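Local structure of metal-bound toxin (Helicobacter pylori, 4NRN) at residues I4-K9 with L78-L83. The protein binds two zinc ions and is the toxin of a toxin-antitoxin system in the RelE family, probably acting as an RNA endonuclease. Residues are numbered along the deposited sequence; the frame is centred on the assembly and turned at random.
Sequences IETSKK and LFLVRL
Glu5 and Leu80 illustrate how an edge strand joins a RelE-type sheet: strand 3-6 runs parallel to strand 77-84, and Glu5 brackets Phe79, bonding the residues before and after it. Glu5 N donates to Leu78 O at 2.9 Å, while Glu5 O accepts Leu80 N at 2.7 Å. A third backbone bond, Ser7 N to Leu80 O, carries the pairing one residue past the strand's end. On the face covered by helix 24-35, CG2 of Ile4, anti to its own nitrogen, meets Leu80 CD1 at 3.8 Å, and Thr6 CG2 touches that same methyl from further along. On the opposite face, the Phe79 ring lies obliquely along the edge strand, from CD1 near Glu5 O to CZ 3.9 Å from Ser7 CB. Where the strand gives way to helix 8-19, Ser7 is the N-cap. Its OG sits between the backbone N and the carbonyl carbon (chi1 73°), which lets it donate to Val81 O (2.8 Å), tilted 28° from the carbonyl plane, and accept a hydrogen bond from Phe10 N. Val81 and Arg82 form a classic beta bulge opposite Val68. From the bulge, the Arg82 side chain, bent at chi2 and chi3, runs at an angle across the Lys9 side chain, its CD 3.4 Å from Lys9 CB, and Arg82 NE is held by a salt bridge to Asp13 OD2.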
loop_
_atom_site.group_PDB
_atom_site.type_symbol
_atom_site.label_atom_id
_atom_site.label_comp_id
_atom_site.label_asym_id
_atom_site.label_seq_id
_atom_site.Cartn_x
_atom_site.Cartn_y
_atom_site.Cartn_z
ATOM N N ILE A 4 7.958 -8.836 -0.687
ATOM C CA ILE A 4 7.360 -7.612 -0.167
ATOM C C ILE A 4 8.442 -6.752 0.451
ATOM O O ILE A 4 9.091 -7.158 1.409
ATOM C CB ILE A 4 6.264 -7.910 0.887
ATOM C CG1 ILE A 4 5.173 -8.790 0.283
ATOM C CG2 ILE A 4 5.647 -6.607 1.426
ATOM C CD1 ILE A 4 4.414 -9.587 1.298
ATOM N N GLU A 5 8.649 -5.569 -0.104
ATOM C CA GLU A 5 9.687 -4.686 0.400
ATOM C C GLU A 5 9.099 -3.320 0.672
ATOM O O GLU A 5 8.200 -2.878 -0.034
ATOM C CB GLU A 5 10.842 -4.575 -0.599
ATOM C CG GLU A 5 12.193 -4.318 0.073
ATOM C CD GLU A 5 13.327 -4.066 -0.908
ATOM O OE1 GLU A 5 13.053 -3.863 -2.109
ATOM O OE2 GLU A 5 14.498 -4.066 -0.471
ATOM N N THR A 6 9.608 -2.652 1.699
ATOM C CA THR A 6 9.095 -1.346 2.061
ATOM C C THR A 6 10.136 -0.268 1.810
ATOM O O THR A 6 11.322 -0.554 1.697
ATOM C CB THR A 6 8.670 -1.294 3.541
ATOM O OG1 THR A 6 9.832 -1.328 4.381
ATOM C CG2 THR A 6 7.766 -2.472 3.879
ATOM N N SER A 7 9.673 0.974 1.717
ATOM C CA SER A 7 10.545 2.140 1.685
ATOM C C SER A 7 10.823 2.615 3.113
ATOM O O SER A 7 10.173 2.161 4.072
ATOM C CB SER A 7 9.874 3.268 0.908
ATOM O OG SER A 7 8.818 3.848 1.658
ATOM N N LYS A 8 11.778 3.531 3.256
ATOM C CA LYS A 8 12.061 4.144 4.556
ATOM C C LYS A 8 10.921 5.080 5.000
ATOM O O LYS A 8 10.668 5.216 6.196
ATOM C CB LYS A 8 13.409 4.885 4.557
ATOM C CG LYS A 8 14.636 4.006 4.329
ATOM C CD LYS A 8 15.928 4.840 4.420
ATOM C CE LYS A 8 17.170 4.024 4.026
ATOM N NZ LYS A 8 18.453 4.811 4.083
ATOM N N LYS A 9 10.234 5.708 4.040
ATOM C CA LYS A 9 9.093 6.582 4.353
ATOM C C LYS A 9 7.891 5.761 4.791
ATOM O O LYS A 9 7.188 6.138 5.719
ATOM C CB LYS A 9 8.687 7.458 3.161
ATOM C CG LYS A 9 9.703 8.501 2.760
ATOM C CD LYS A 9 9.295 9.169 1.449
ATOM C CE LYS A 9 10.425 10.024 0.870
ATOM N NZ LYS A 9 10.292 10.223 -0.602
ATOM N N LEU A 78 6.678 -6.661 -4.716
ATOM C CA LEU A 78 5.676 -5.672 -4.345
ATOM C C LEU A 78 6.354 -4.664 -3.431
ATOM O O LEU A 78 6.833 -5.024 -2.357
ATOM C CB LEU A 78 4.506 -6.350 -3.619
ATOM C CG LEU A 78 3.509 -5.448 -2.890
ATOM C CD1 LEU A 78 2.604 -4.756 -3.899
ATOM C CD2 LEU A 78 2.692 -6.253 -1.886
ATOM N N PHE A 79 6.398 -3.407 -3.859
ATOM C CA PHE A 79 7.097 -2.354 -3.122
ATOM C C PHE A 79 6.097 -1.457 -2.380
ATOM O O PHE A 79 5.275 -0.798 -3.008
ATOM C CB PHE A 79 7.935 -1.535 -4.117
ATOM C CG PHE A 79 8.897 -0.557 -3.477
ATOM C CD1 PHE A 79 9.815 -0.977 -2.525
ATOM C CD2 PHE A 79 8.916 0.776 -3.874
ATOM C CE1 PHE A 79 10.711 -0.076 -1.958
ATOM C CE2 PHE A 79 9.812 1.677 -3.318
ATOM C CZ PHE A 79 10.701 1.251 -2.358
ATOM N N LEU A 80 6.151 -1.440 -1.050
ATOM C CA LEU A 80 5.253 -0.573 -0.275
ATOM C C LEU A 80 5.868 0.818 -0.069
ATOM O O LEU A 80 6.878 0.973 0.622
ATOM C CB LEU A 80 4.840 -1.228 1.056
ATOM C CG LEU A 80 4.400 -2.700 0.972
ATOM C CD1 LEU A 80 4.020 -3.265 2.340
ATOM C CD2 LEU A 80 3.267 -2.892 -0.016
ATOM N N VAL A 81 5.232 1.823 -0.673
ATOM C CA VAL A 81 5.834 3.149 -0.827
ATOM C C VAL A 81 5.418 4.171 0.241
ATOM O O VAL A 81 6.271 4.808 0.855
ATOM C CB VAL A 81 5.597 3.730 -2.261
ATOM C CG1 VAL A 81 6.360 5.024 -2.448
ATOM C CG2 VAL A 81 6.019 2.730 -3.315
ATOM N N ARG A 82 4.119 4.347 0.454
ATOM C CA ARG A 82 3.645 5.254 1.498
ATOM C C ARG A 82 2.323 4.753 2.065
ATOM O O ARG A 82 1.606 3.999 1.414
ATOM C CB ARG A 82 3.477 6.681 0.965
ATOM C CG ARG A 82 4.735 7.332 0.351
ATOM C CD ARG A 82 5.751 7.791 1.396
ATOM N NE ARG A 82 5.116 8.399 2.565
ATOM C CZ ARG A 82 4.775 9.680 2.652
ATOM N NH1 ARG A 82 5.008 10.496 1.635
ATOM N NH2 ARG A 82 4.197 10.145 3.752
ATOM N N LEU A 83 2.014 5.165 3.290
ATOM C CA LEU A 83 0.793 4.751 3.972
ATOM C C LEU A 83 0.298 5.936 4.779
ATOM O O LEU A 83 0.938 6.333 5.749
ATOM C CB LEU A 83 1.079 3.587 4.918
ATOM C CG LEU A 83 -0.139 2.942 5.567
ATOM C CD1 LEU A 83 -0.896 2.151 4.516
ATOM C CD2 LEU A 83 0.284 2.042 6.719
#